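Immunoglobulin-like protein (Pseudomonas aeruginosa, PDB 3N6Y) is of unknown function but adopts an immunoglobulin-like beta-sandwich fold and carries a domain of the DUF3859 family. Local coordinates at residues D86-V91 against M103-T108. Numbering follows the deposited sequence.
Sequences DKFEVV and MAYEFT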
loop_
_atom_site.group_PDB
_atom_site.type_symbol
_atom_site.label_atom_id
_atom_site.label_comp_id
_atom_site.label_asym_id
_atom_site.label_seq_id
_atom_site.Cartn_x
_atom_site.Cartn_y
_atom_site.Cartn_z
ATOM N N ASP A 86 -1.525 8.863 -12.717
ATOM C CA ASP A 86 -1.792 9.645 -11.487
ATOM C C ASP A 86 -2.436 8.771 -10.411
ATOM O O ASP A 86 -2.483 9.156 -9.221
ATOM C CB ASP A 86 -2.713 10.825 -11.830
ATOM C CG ASP A 86 -2.054 11.762 -12.817
ATOM O OD1 ASP A 86 -1.131 12.473 -12.346
ATOM O OD2 ASP A 86 -2.440 11.764 -14.011
ATOM N N LYS A 87 -2.963 7.637 -10.813
ATOM C CA LYS A 87 -3.359 6.610 -9.851
ATOM C C LYS A 87 -2.989 5.270 -10.372
ATOM O O LYS A 87 -2.936 5.045 -11.587
ATOM C CB LYS A 87 -4.847 6.649 -9.552
ATOM C CG LYS A 87 -5.754 6.191 -10.685
ATOM C CD LYS A 87 -7.165 6.057 -10.147
ATOM C CE LYS A 87 -8.222 5.637 -11.175
ATOM N NZ LYS A 87 -8.327 4.157 -11.480
ATOM N N PHE A 88 -2.715 4.362 -9.447
ATOM C CA PHE A 88 -2.683 2.926 -9.743
ATOM C C PHE A 88 -3.744 2.259 -8.867
ATOM O O PHE A 88 -3.926 2.655 -7.701
ATOM C CB PHE A 88 -1.333 2.338 -9.372
ATOM C CG PHE A 88 -0.212 2.880 -10.188
ATOM C CD1 PHE A 88 -0.096 2.537 -11.524
ATOM C CD2 PHE A 88 0.753 3.698 -9.627
ATOM C CE1 PHE A 88 0.952 3.036 -12.279
ATOM C CE2 PHE A 88 1.810 4.202 -10.398
ATOM C CZ PHE A 88 1.896 3.850 -11.701
ATOM N N GLU A 89 -4.417 1.262 -9.414
ATOM C CA GLU A 89 -5.383 0.431 -8.669
ATOM C C GLU A 89 -5.030 -1.050 -8.780
ATOM O O GLU A 89 -4.849 -1.594 -9.878
ATOM C CB GLU A 89 -6.783 0.697 -9.184
ATOM C CG GLU A 89 -7.428 1.846 -8.479
ATOM C CD GLU A 89 -8.925 1.989 -8.800
ATOM O OE1 GLU A 89 -9.356 3.134 -9.022
ATOM O OE2 GLU A 89 -9.649 0.967 -8.855
ATOM N N VAL A 90 -4.905 -1.692 -7.633
ATOM C CA VAL A 90 -4.487 -3.089 -7.559
ATOM C C VAL A 90 -5.582 -3.807 -6.795
ATOM O O VAL A 90 -5.959 -3.336 -5.722
ATOM C CB VAL A 90 -3.118 -3.263 -6.878
ATOM C CG1 VAL A 90 -2.816 -4.734 -6.650
ATOM C CG2 VAL A 90 -2.016 -2.628 -7.720
ATOM N N VAL A 91 -6.123 -4.892 -7.382
ATOM C CA VAL A 91 -7.142 -5.673 -6.649
ATOM C C VAL A 91 -6.424 -6.842 -5.974
ATOM O O VAL A 91 -5.600 -7.493 -6.600
ATOM C CB VAL A 91 -8.322 -6.103 -7.511
ATOM C CG1 VAL A 91 -9.258 -7.001 -6.661
ATOM C CG2 VAL A 91 -9.070 -4.851 -7.985
HETATM N N MSE A 103 0.340 -2.970 1.746
HETATM C CA MSE A 103 0.164 -2.097 0.579
HETATM C C MSE A 103 1.440 -1.269 0.457
HETATM O O MSE A 103 1.679 -0.350 1.243
HETATM C CB MSE A 103 -1.051 -1.175 0.696
HETATM C CG MSE A 103 -1.172 -0.308 -0.522
HETATM SE SE MSE A 103 -2.756 0.833 -0.350
HETATM C CE MSE A 103 -2.457 1.794 -2.036
ATOM N N ALA A 104 2.248 -1.613 -0.536
ATOM C CA ALA A 104 3.543 -0.967 -0.731
ATOM C C ALA A 104 3.797 -0.583 -2.177
ATOM O O ALA A 104 3.214 -1.192 -3.132
ATOM C CB ALA A 104 4.672 -1.828 -0.190
ATOM N N TYR A 105 4.722 0.352 -2.331
ATOM C CA TYR A 105 5.188 0.834 -3.606
ATOM C C TYR A 105 6.700 0.915 -3.553
ATOM O O TYR A 105 7.223 1.417 -2.552
ATOM C CB TYR A 105 4.601 2.202 -3.946
ATOM C CG TYR A 105 4.801 2.603 -5.390
ATOM C CD1 TYR A 105 5.927 3.305 -5.778
ATOM C CD2 TYR A 105 3.865 2.250 -6.375
ATOM C CE1 TYR A 105 6.121 3.672 -7.121
ATOM C CE2 TYR A 105 4.047 2.617 -7.744
ATOM C CZ TYR A 105 5.178 3.342 -8.076
ATOM O OH TYR A 105 5.386 3.718 -9.364
ATOM N N GLU A 106 7.361 0.421 -4.613
ATOM C CA GLU A 106 8.815 0.493 -4.717
ATOM C C GLU A 106 9.251 1.228 -5.994
ATOM O O GLU A 106 8.719 0.990 -7.093
ATOM C CB GLU A 106 9.464 -0.906 -4.617
ATOM C CG GLU A 106 10.969 -0.848 -4.349
ATOM C CD GLU A 106 11.608 -2.181 -3.961
ATOM O OE1 GLU A 106 10.950 -3.014 -3.293
ATOM O OE2 GLU A 106 12.806 -2.391 -4.288
ATOM N N PHE A 107 10.239 2.105 -5.845
ATOM C CA PHE A 107 10.794 2.826 -6.976
ATOM C C PHE A 107 11.781 1.860 -7.661
ATOM O O PHE A 107 12.946 1.752 -7.259
ATOM C CB PHE A 107 11.539 4.085 -6.531
ATOM C CG PHE A 107 10.674 5.140 -5.846
ATOM C CD1 PHE A 107 9.377 5.400 -6.274
ATOM C CD2 PHE A 107 11.181 5.898 -4.815
ATOM C CE1 PHE A 107 8.597 6.352 -5.646
ATOM C CE2 PHE A 107 10.423 6.893 -4.179
ATOM C CZ PHE A 107 9.106 7.119 -4.608
ATOM N N THR A 108 11.309 1.103 -8.645
ATOM C CA THR A 108 12.120 0.116 -9.317
ATOM C C THR A 108 12.807 0.642 -10.588
ATOM O O THR A 108 13.867 0.120 -10.987
ATOM C CB THR A 108 11.243 -1.097 -9.629
ATOM O OG1 THR A 108 10.570 -1.499 -8.423
ATOM C CG2 THR A 108 12.031 -2.247 -10.172
#
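The rings of Phe88 and Tyr105 meet across the gap between two beta-sheets as a strongly displaced pair: their planes lie 24° from parallel, yet the centroids are 5.9 Å apart, so the rings hardly overlap. Each approaches the other obliquely, with CD2 and CE2 of Phe88 meeting CE2 and OH of Tyr105. Phe88 CE2 comes within 3.8 Å of Tyr105 CE2, while Phe88 CD2 lies 3.9 Å from the same Tyr105 CE2. The phenol oxygen also takes part, Tyr105 OH resting 3.8 Å from Phe88 CE2, a van der Waals distance. In the plane of the Tyr105 ring, at its edge, sits CD1 of Phe107 from the same segment. Further aromatic neighbours extend the group, for the Tyr105 ring also meets Trp118 and that of Phe88 meets His85 at a shallow angle.

The example illustrates how a beta-sandwich can be bridged by long side chains where its backbones stand well apart. Phe88 and Tyr105 have the closest CA atoms of the two segments, still 10.2 Å from each other, and in both residues the bond from CA to CB is directed toward the other segment. A chi1 of -167° sets CG of Tyr105 anti to the backbone N, whereas chi1 -65° sets CG of Phe88 anti to its carbonyl carbon; the two side chains, crossing at about a right angle, close the distance together. Behind them, within each sheet, backbone hydrogen bonds tie Phe88 to Tyr72 and Tyr105 to Phe52.

With no hydrogen bond or salt bridge between the segments and only 77 Å² buried, the contact probably rests on van der Waals contact between ring carbons and beside the phenol oxygen. Such chemistry implies a modest, weakly directional link between the two sheets, made by residues that remain partly exposed.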